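Local coordinates for putative Type I topoisomerase (Deinococcus radiodurans, PDB 2F4Q), which probably catalyses ATP-independent breakage of single-stranded DNA followed by passage and rejoining, as a member of the type IB topoisomerase family, at residues 45-50 with 76-81; 101-106 with 319-324; 132-137 with 179-184. All coordinates share one frame; numbering follows the deposited sequence.

Contact 1. Residues 45-50 with 76-81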
loop_
_atom_site.group_PDB
_atom_site.type_symbol
_atom_site.label_atom_id
_atom_site.label_comp_id
_atom_site.label_asym_id
_atom_site.label_seq_id
_atom_site.Cartn_x
_atom_site.Cartn_y
_atom_site.Cartn_z
ATOM N N LEU A 45 21.472 13.968 6.281
ATOM C CA LEU A 45 21.138 12.772 5.503
ATOM C C LEU A 45 22.377 11.999 5.050
ATOM O O LEU A 45 22.309 10.788 4.823
ATOM C CB LEU A 45 20.282 13.143 4.287
ATOM C CG LEU A 45 18.890 13.735 4.531
ATOM C CD1 LEU A 45 18.339 14.351 3.256
ATOM C CD2 LEU A 45 17.930 12.689 5.083
ATOM N N ALA A 46 23.499 12.709 4.926
ATOM C CA ALA A 46 24.771 12.134 4.486
ATOM C C ALA A 46 24.636 11.339 3.186
ATOM O O ALA A 46 25.006 10.164 3.113
ATOM C CB ALA A 46 25.401 11.283 5.602
ATOM N N VAL A 47 24.088 11.995 2.164
ATOM C CA VAL A 47 23.950 11.400 0.837
ATOM C C VAL A 47 25.327 11.351 0.170
ATOM O O VAL A 47 25.940 12.399 -0.059
ATOM C CB VAL A 47 22.939 12.178 -0.047
ATOM C CG1 VAL A 47 22.757 11.491 -1.400
ATOM C CG2 VAL A 47 21.595 12.305 0.663
ATOM N N PRO A 48 25.818 10.131 -0.132
ATOM C CA PRO A 48 27.160 9.954 -0.688
ATOM C C PRO A 48 27.415 10.903 -1.859
ATOM O O PRO A 48 26.622 10.936 -2.801
ATOM C CB PRO A 48 27.152 8.497 -1.155
ATOM C CG PRO A 48 26.202 7.828 -0.240
ATOM C CD PRO A 48 25.124 8.839 0.034
ATOM N N PRO A 49 28.504 11.691 -1.785
ATOM C CA PRO A 49 28.777 12.741 -2.769
ATOM C C PRO A 49 28.939 12.225 -4.199
ATOM O O PRO A 49 28.604 12.940 -5.145
ATOM C CB PRO A 49 30.084 13.372 -2.266
ATOM C CG PRO A 49 30.694 12.357 -1.368
ATOM C CD PRO A 49 29.547 11.628 -0.744
ATOM N N ALA A 50 29.426 10.994 -4.349
ATOM C CA ALA A 50 29.671 10.402 -5.669
ATOM C C ALA A 50 28.390 10.009 -6.425
ATOM O O ALA A 50 28.448 9.629 -7.598
ATOM C CB ALA A 50 30.614 9.205 -5.544
ATOM N N GLN A 76 18.982 4.950 -5.013
ATOM C CA GLN A 76 19.273 4.873 -3.589
ATOM C C GLN A 76 18.470 5.937 -2.863
ATOM O O GLN A 76 18.231 7.021 -3.404
ATOM C CB GLN A 76 20.770 5.052 -3.326
ATOM C CG GLN A 76 21.657 3.980 -3.951
ATOM C CD GLN A 76 21.512 2.613 -3.303
ATOM O OE1 GLN A 76 21.063 2.493 -2.162
ATOM N NE2 GLN A 76 21.898 1.572 -4.031
ATOM N N TYR A 77 18.052 5.617 -1.641
ATOM C CA TYR A 77 17.122 6.462 -0.901
ATOM C C TYR A 77 17.608 6.792 0.492
ATOM O O TYR A 77 18.291 5.993 1.137
ATOM C CB TYR A 77 15.749 5.786 -0.801
ATOM C CG TYR A 77 15.243 5.289 -2.127
ATOM C CD1 TYR A 77 14.601 6.151 -3.016
ATOM C CD2 TYR A 77 15.425 3.960 -2.505
ATOM C CE1 TYR A 77 14.149 5.704 -4.245
ATOM C CE2 TYR A 77 14.972 3.498 -3.730
ATOM C CZ TYR A 77 14.333 4.373 -4.593
ATOM O OH TYR A 77 13.879 3.913 -5.804
ATOM N N ARG A 78 17.258 7.992 0.932
ATOM C CA ARG A 78 17.413 8.399 2.314
ATOM C C ARG A 78 16.038 8.821 2.789
ATOM O O ARG A 78 15.356 9.613 2.132
ATOM C CB ARG A 78 18.415 9.548 2.455
ATOM C CG ARG A 78 19.828 9.209 1.998
ATOM C CD ARG A 78 20.457 8.117 2.851
ATOM N NE ARG A 78 21.681 7.598 2.243
ATOM C CZ ARG A 78 22.444 6.645 2.775
ATOM N NH1 ARG A 78 22.121 6.093 3.938
ATOM N NH2 ARG A 78 23.538 6.243 2.142
ATOM N N TYR A 79 15.626 8.269 3.920
ATOM C CA TYR A 79 14.290 8.519 4.435
ATOM C C TYR A 79 14.306 9.505 5.596
ATOM O O TYR A 79 15.361 9.767 6.194
ATOM C CB TYR A 79 13.627 7.208 4.864
ATOM C CG TYR A 79 13.525 6.168 3.770
ATOM C CD1 TYR A 79 14.130 4.922 3.915
ATOM C CD2 TYR A 79 12.825 6.429 2.588
ATOM C CE1 TYR A 79 14.041 3.958 2.915
ATOM C CE2 TYR A 79 12.732 5.472 1.582
ATOM C CZ TYR A 79 13.342 4.242 1.756
ATOM O OH TYR A 79 13.249 3.285 0.773
ATOM N N HIS A 80 13.129 10.054 5.892
ATOM C CA HIS A 80 12.902 10.832 7.102
ATOM C C HIS A 80 13.389 10.010 8.297
ATOM O O HIS A 80 13.120 8.807 8.367
ATOM C CB HIS A 80 11.408 11.157 7.244
ATOM C CG HIS A 80 11.110 12.201 8.276
ATOM N ND1 HIS A 80 10.710 13.479 7.949
ATOM C CD2 HIS A 80 11.167 12.160 9.628
ATOM C CE1 HIS A 80 10.532 14.180 9.057
ATOM N NE2 HIS A 80 10.805 13.402 10.089
ATOM N N PRO A 81 14.137 10.643 9.224
ATOM C CA PRO A 81 14.615 9.959 10.431
ATOM C C PRO A 81 13.527 9.225 11.231
ATOM O O PRO A 81 13.828 8.232 11.889
ATOM C CB PRO A 81 15.240 11.087 11.269
ATOM C CG PRO A 81 14.848 12.369 10.598
ATOM C CD PRO A 81 14.608 12.039 9.166
#
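The carbonyl oxygen of Leu-45 rests against the side chain of Arg-78 and meets three successive atoms of it. The closest is Arg-78 CD, 3.8 Å from Leu-45 O. CG and NE of Arg-78 lie slightly farther from the same oxygen. No hydrogen bond crosses this contact, so what meets the arginine here does so by packing. Its CG is anti to the carbonyl carbon (chi1 -62°), and the chain bends again at chi2 (-64°). This carries it over residues 45-48. Near the root of the arginine, Leu-45 CD2 lies 4.1 Å from Arg-78 CB, and it also approaches the carbonyl oxygen of Tyr-79. Next comes Val-47, whose CG2 methyl packs 3.8 Å from Arg-78 CG. Both apolar side chains run past the arginine in the opposite direction. At the far end, Pro-48 CD is 3.7 Å from Arg-78 NH2. Over one face of the guanidinium, toward its rim, the carbonyl oxygen of Ala-46 stands 4.0 Å above the plane. With an alanine at Arg-78, Val-47 CG2 and the Pro-48 ring would probably lose what they pack on, and the carbonyl oxygens of Leu-45 and Ala-46 their positively charged neighbour.

Ala-46 has positive phi, where the chain turns out of helix 40-44 into the loop that leads to strand 54-56. Arg-15 also ties this loop down through hydrogen bonds to Val-47 O and Pro-48 O. Leu-45 and Val-47 reach strands 54-56 and 64-69 of the five-stranded antiparallel sheet. Strand 75-79 is an outermost strand of that sheet. It pairs with strand 64-69, and its Tyr-77 and Tyr-79 touch Arg-227 of helix 219-230.

Contact 2. Residues 101-106 with 319-324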
loop_
_atom_site.group_PDB
_atom_site.type_symbol
_atom_site.label_atom_id
_atom_site.label_comp_id
_atom_site.label_asym_id
_atom_site.label_seq_id
_atom_site.Cartn_x
_atom_site.Cartn_y
_atom_site.Cartn_z
ATOM N N ALA A 101 0.963 8.595 0.851
ATOM C CA ALA A 101 1.755 7.955 -0.207
ATOM C C ALA A 101 0.920 7.242 -1.279
ATOM O O ALA A 101 1.431 6.927 -2.356
ATOM C CB ALA A 101 2.769 6.982 0.406
ATOM N N LEU A 102 -0.354 6.977 -0.979
ATOM C CA LEU A 102 -1.229 6.232 -1.892
ATOM C C LEU A 102 -1.485 6.893 -3.261
ATOM O O LEU A 102 -1.452 6.204 -4.277
ATOM C CB LEU A 102 -2.546 5.836 -1.203
ATOM C CG LEU A 102 -2.454 4.760 -0.113
ATOM C CD1 LEU A 102 -3.820 4.567 0.541
ATOM C CD2 LEU A 102 -1.935 3.424 -0.663
ATOM N N PRO A 103 -1.747 8.218 -3.297
ATOM C CA PRO A 103 -1.915 8.856 -4.605
ATOM C C PRO A 103 -0.714 8.643 -5.538
ATOM O O PRO A 103 -0.896 8.280 -6.695
ATOM C CB PRO A 103 -2.060 10.337 -4.244
ATOM C CG PRO A 103 -2.662 10.306 -2.886
ATOM C CD PRO A 103 -1.951 9.188 -2.201
ATOM N N THR A 104 0.495 8.842 -5.014
ATOM C CA THR A 104 1.736 8.645 -5.775
ATOM C C THR A 104 1.898 7.199 -6.247
ATOM O O THR A 104 2.299 6.950 -7.391
ATOM C CB THR A 104 2.975 9.092 -4.952
ATOM O OG1 THR A 104 2.929 10.512 -4.754
ATOM C CG2 THR A 104 4.287 8.746 -5.674
ATOM N N LEU A 105 1.598 6.252 -5.362
ATOM C CA LEU A 105 1.558 4.837 -5.727
ATOM C C LEU A 105 0.659 4.583 -6.943
ATOM O O LEU A 105 1.048 3.866 -7.870
ATOM C CB LEU A 105 1.097 3.982 -4.541
ATOM C CG LEU A 105 0.840 2.500 -4.853
ATOM C CD1 LEU A 105 2.124 1.788 -5.291
ATOM C CD2 LEU A 105 0.168 1.788 -3.685
ATOM N N LYS A 106 -0.533 5.180 -6.934
ATOM C CA LYS A 106 -1.492 5.023 -8.032
ATOM C C LYS A 106 -0.913 5.513 -9.365
ATOM O O LYS A 106 -1.066 4.845 -10.390
ATOM C CB LYS A 106 -2.832 5.709 -7.696
ATOM C CG LYS A 106 -3.671 4.944 -6.659
ATOM C CD LYS A 106 -4.719 5.820 -5.929
ATOM C CE LYS A 106 -5.475 5.023 -4.864
ATOM N NZ LYS A 106 -6.648 5.754 -4.229
ATOM N N GLU A 319 -6.673 14.655 -2.021
ATOM C CA GLU A 319 -6.609 14.396 -3.456
ATOM C C GLU A 319 -5.984 13.029 -3.747
ATOM O O GLU A 319 -4.936 12.688 -3.201
ATOM C CB GLU A 319 -5.810 15.511 -4.138
ATOM C CG GLU A 319 -5.809 15.467 -5.661
ATOM C CD GLU A 319 -7.137 15.876 -6.282
ATOM O OE1 GLU A 319 -7.879 16.683 -5.676
ATOM O OE2 GLU A 319 -7.432 15.392 -7.393
ATOM N N GLY A 320 -6.646 12.244 -4.591
ATOM C CA GLY A 320 -6.135 10.931 -4.973
ATOM C C GLY A 320 -6.619 9.799 -4.093
ATOM O O GLY A 320 -6.388 8.627 -4.399
ATOM N N LEU A 321 -7.273 10.149 -2.985
ATOM C CA LEU A 321 -7.890 9.168 -2.103
ATOM C C LEU A 321 -9.386 9.060 -2.366
ATOM O O LEU A 321 -10.019 10.035 -2.783
ATOM C CB LEU A 321 -7.687 9.562 -0.639
ATOM C CG LEU A 321 -6.264 9.624 -0.078
ATOM C CD1 LEU A 321 -6.313 10.050 1.384
ATOM C CD2 LEU A 321 -5.581 8.268 -0.213
ATOM N N THR A 322 -9.937 7.879 -2.101
ATOM C CA THR A 322 -11.383 7.649 -2.148
ATOM C C THR A 322 -12.043 8.312 -0.943
ATOM O O THR A 322 -11.353 8.718 -0.002
ATOM C CB THR A 322 -11.723 6.132 -2.118
ATOM O OG1 THR A 322 -11.404 5.575 -0.834
ATOM C CG2 THR A 322 -10.970 5.384 -3.207
ATOM N N ARG A 323 -13.373 8.400 -0.962
ATOM C CA ARG A 323 -14.122 8.972 0.158
ATOM C C ARG A 323 -13.767 8.271 1.471
ATOM O O ARG A 323 -13.475 8.934 2.463
ATOM C CB ARG A 323 -15.636 8.896 -0.098
ATOM C CG ARG A 323 -16.483 9.676 0.908
ATOM C CD ARG A 323 -17.931 9.833 0.438
ATOM N NE ARG A 323 -18.708 10.709 1.321
ATOM C CZ ARG A 323 -19.945 11.136 1.081
ATOM N NH1 ARG A 323 -20.587 10.777 -0.024
ATOM N NH2 ARG A 323 -20.552 11.929 1.954
ATOM N N SER A 324 -13.799 6.941 1.458
ATOM C CA SER A 324 -13.530 6.136 2.652
ATOM C C SER A 324 -12.088 6.305 3.109
ATOM O O SER A 324 -11.826 6.462 4.300
ATOM C CB SER A 324 -13.805 4.659 2.361
ATOM O OG SER A 324 -14.285 3.999 3.513
#
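Lys-106 reaches from helix 91-113 to the backbone of Gly-320 and makes the one hydrogen bond across this contact. Lys-106 NZ donates to Gly-320 O at 2.9 Å. The amine lies in the carbonyl plane, with a C=O...N angle of 156°. The lysine chain is extended beyond CG, which carries its amine across to the loop. The same amine forms a salt bridge with Glu-325 OE1. That carboxylate oxygen also accepts a hydrogen bond from Thr-322 N. Thr-322 sits at the N-cap of helix 323-333, and its own side chain caps a backbone N farther on, a pairing consistent with a capping box.

Close van der Waals contact comes next. Pro-103 CG lies 3.3 Å from Glu-319 O and 4.1 Å from Gly-320 CA. The proline ring thus lies against the peptide that joins these two residues. Gly-320 has positive phi (91°). A CB there would meet Pro-103 CB at 2.7 Å, and at these backbone angles it would also jam against Glu-319 O, so the site has no room for a side chain.

The apolar part is small. Leu-321 CD2 packs 4.0 Å from Leu-102 CB and 4.2 Å from Pro-103 CD. The two leucine side chains cross at about a right angle, and Leu-102 is buried, also touching Trp-241 and His-132.

The chemistry is therefore mixed. One lysine links a loop carbonyl to the acidic residue that pairs with the helix start, while the lack of a side chain at Gly-320 lets its backbone come close to Pro-103.

Contact 3. Residues 132-137 with 179-184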
loop_
_atom_site.group_PDB
_atom_site.type_symbol
_atom_site.label_atom_id
_atom_site.label_comp_id
_atom_site.label_asym_id
_atom_site.label_seq_id
_atom_site.Cartn_x
_atom_site.Cartn_y
_atom_site.Cartn_z
ATOM N N HIS A 132 -2.715 -4.007 -2.541
ATOM C CA HIS A 132 -3.477 -2.871 -2.054
ATOM C C HIS A 132 -4.975 -3.172 -1.893
ATOM O O HIS A 132 -5.524 -3.027 -0.801
ATOM C CB HIS A 132 -3.253 -1.666 -2.968
ATOM C CG HIS A 132 -4.012 -0.446 -2.561
ATOM N ND1 HIS A 132 -4.443 0.492 -3.472
ATOM C CD2 HIS A 132 -4.427 -0.010 -1.347
ATOM C CE1 HIS A 132 -5.099 1.450 -2.840
ATOM N NE2 HIS A 132 -5.099 1.172 -1.550
ATOM N N VAL A 133 -5.613 -3.586 -2.985
ATOM C CA VAL A 133 -7.070 -3.760 -3.018
ATOM C C VAL A 133 -7.564 -5.006 -2.265
ATOM O O VAL A 133 -8.693 -5.017 -1.763
ATOM C CB VAL A 133 -7.583 -3.750 -4.487
ATOM C CG1 VAL A 133 -9.053 -4.165 -4.582
ATOM C CG2 VAL A 133 -7.376 -2.371 -5.098
ATOM N N ALA A 134 -6.732 -6.042 -2.178
ATOM C CA ALA A 134 -7.167 -7.312 -1.586
ATOM C C ALA A 134 -6.395 -7.730 -0.333
ATOM O O ALA A 134 -6.746 -8.719 0.292
ATOM C CB ALA A 134 -7.146 -8.434 -2.639
ATOM N N ARG A 135 -5.361 -6.969 0.034
ATOM C CA ARG A 135 -4.672 -7.139 1.331
ATOM C C ARG A 135 -3.961 -8.496 1.445
ATOM O O ARG A 135 -3.832 -9.054 2.535
ATOM C CB ARG A 135 -5.655 -6.936 2.500
ATOM C CG ARG A 135 -6.363 -5.560 2.477
ATOM C CD ARG A 135 -7.588 -5.511 3.395
ATOM N NE ARG A 135 -8.640 -6.443 2.966
ATOM C CZ ARG A 135 -9.490 -6.226 1.963
ATOM N NH1 ARG A 135 -9.475 -5.081 1.291
ATOM N NH2 ARG A 135 -10.395 -7.155 1.653
ATOM N N PHE A 136 -3.496 -9.022 0.314
ATOM C CA PHE A 136 -2.737 -10.269 0.339
ATOM C C PHE A 136 -1.411 -10.112 1.048
ATOM O O PHE A 136 -0.818 -9.028 1.049
ATOM C CB PHE A 136 -2.445 -10.756 -1.079
ATOM C CG PHE A 136 -3.659 -11.173 -1.836
ATOM C CD1 PHE A 136 -4.537 -12.127 -1.310
ATOM C CD2 PHE A 136 -3.934 -10.622 -3.077
ATOM C CE1 PHE A 136 -5.660 -12.520 -2.018
ATOM C CE2 PHE A 136 -5.053 -11.015 -3.794
ATOM C CZ PHE A 136 -5.912 -11.964 -3.272
ATOM N N ARG A 137 -0.945 -11.207 1.642
ATOM C CA ARG A 137 0.458 -11.323 2.024
ATOM C C ARG A 137 1.266 -11.570 0.757
ATOM O O ARG A 137 0.739 -12.092 -0.231
ATOM C CB ARG A 137 0.666 -12.505 2.965
ATOM C CG ARG A 137 0.082 -12.350 4.365
ATOM C CD ARG A 137 0.514 -13.558 5.200
ATOM N NE ARG A 137 0.195 -13.438 6.625
ATOM C CZ ARG A 137 -0.958 -13.815 7.175
ATOM N NH1 ARG A 137 -1.927 -14.320 6.426
ATOM N NH2 ARG A 137 -1.146 -13.680 8.481
ATOM N N GLN A 179 -8.001 -17.933 2.293
ATOM C CA GLN A 179 -8.015 -16.618 1.686
ATOM C C GLN A 179 -8.950 -16.678 0.495
ATOM O O GLN A 179 -8.712 -17.424 -0.447
ATOM C CB GLN A 179 -6.610 -16.177 1.274
ATOM C CG GLN A 179 -5.645 -15.889 2.427
ATOM C CD GLN A 179 -5.939 -14.564 3.125
ATOM O OE1 GLN A 179 -6.768 -14.498 4.033
ATOM N NE2 GLN A 179 -5.267 -13.506 2.689
ATOM N N HIS A 180 -10.050 -15.939 0.577
ATOM C CA HIS A 180 -10.973 -15.805 -0.539
ATOM C C HIS A 180 -11.172 -14.312 -0.773
ATOM O O HIS A 180 -11.531 -13.562 0.143
ATOM C CB HIS A 180 -12.317 -16.483 -0.249
ATOM C CG HIS A 180 -13.359 -16.243 -1.303
ATOM N ND1 HIS A 180 -14.098 -15.080 -1.374
ATOM C CD2 HIS A 180 -13.782 -17.017 -2.331
ATOM C CE1 HIS A 180 -14.930 -15.150 -2.398
ATOM N NE2 HIS A 180 -14.763 -16.319 -2.989
ATOM N N LYS A 181 -10.873 -13.877 -1.989
ATOM C CA LYS A 181 -10.918 -12.463 -2.334
ATOM C C LYS A 181 -11.445 -12.349 -3.743
ATOM O O LYS A 181 -11.004 -13.072 -4.630
ATOM C CB LYS A 181 -9.520 -11.846 -2.278
ATOM C CG LYS A 181 -8.740 -12.135 -1.005
ATOM C CD LYS A 181 -9.055 -11.137 0.094
ATOM C CE LYS A 181 -8.183 -11.426 1.313
ATOM N NZ LYS A 181 -8.015 -10.228 2.166
ATOM N N ALA A 182 -12.394 -11.445 -3.949
ATOM C CA ALA A 182 -12.895 -11.200 -5.287
ATOM C C ALA A 182 -12.861 -9.708 -5.569
ATOM O O ALA A 182 -13.217 -8.897 -4.708
ATOM C CB ALA A 182 -14.294 -11.754 -5.444
ATOM N N THR A 183 -12.408 -9.349 -6.766
ATOM C CA THR A 183 -12.421 -7.955 -7.191
ATOM C C THR A 183 -12.959 -7.852 -8.613
ATOM O O THR A 183 -12.806 -8.774 -9.419
ATOM C CB THR A 183 -11.026 -7.280 -7.033
ATOM O OG1 THR A 183 -11.070 -5.929 -7.520
ATOM C CG2 THR A 183 -9.961 -8.044 -7.780
ATOM N N SER A 184 -13.616 -6.735 -8.901
ATOM C CA SER A 184 -14.145 -6.487 -10.228
ATOM C C SER A 184 -13.411 -5.300 -10.835
ATOM O O SER A 184 -13.512 -4.175 -10.345
ATOM C CB SER A 184 -15.654 -6.240 -10.176
ATOM O OG SER A 184 -16.333 -7.381 -9.681
HETATM O O HOH W 1 -11.053 -7.002 -2.924
HETATM O O HOH W 2 -5.536 -11.002 3.391
#
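Lys-181 carries most of this contact, with Phe-136 and Gln-179 beside it. Lys-181 NZ donates to Ala-134 O at 2.7 Å, with a C=O...N angle of 159° and the amine tilted 21° from the carbonyl plane. A bend at chi2 (-86°) turns the chain toward this carbonyl at the end of helix 120-134. The amine also donates to water 2 at 2.9 Å, which in turn donates to Arg-135 O, and it forms a salt bridge with Asp-277. Arg-135 NE, 3.9 Å from Lys-181 NZ, pairs with the same carboxylate, which would offset both positive charges. The buried amine thus has three polar partners.

The aliphatic part of the lysine lies against the Phe-136 ring. Phe-136 CE1 comes within 3.3 Å of Lys-181 CG, a tight fit, and CZ is 3.7 Å from Lys-181 CB. Ala-134 CB covers one face of this ring toward its rim. The amide end of Gln-179 approaches the ring edge. Phe-136 also meets Phe-169 of the adjacent strand edge-to-face.

Strand 178-184 is an outer strand of a three-stranded antiparallel sheet. Helices set against such a small sheet are characteristic of the catalytic core of type IB topoisomerases, a fold shared with tyrosine recombinases.

Overall arrangement
Along the chain, contact 1 closes before the other two open. Contact 3 lies in sequence between the two segments of contact 2. Contact 1 joins a loop to the edge strand 75-79 of the five-stranded sheet. Its centre is about 26 Å from that of contact 2 and about 35 Å from that of contact 3, on the opposite side of the chain's centre from contact 3. It touches neither, although strand 75-79 leads on to helix 91-113 and its tyrosines touch helix 219-230. Contacts 2 and 3 have centres about 18 Å apart and touch, because His-132 of helix 120-134 packs on Leu-102 and Lys-106 of helix 91-113. These successive helices connect the C-terminal segment 319-324 with the three-stranded sheet.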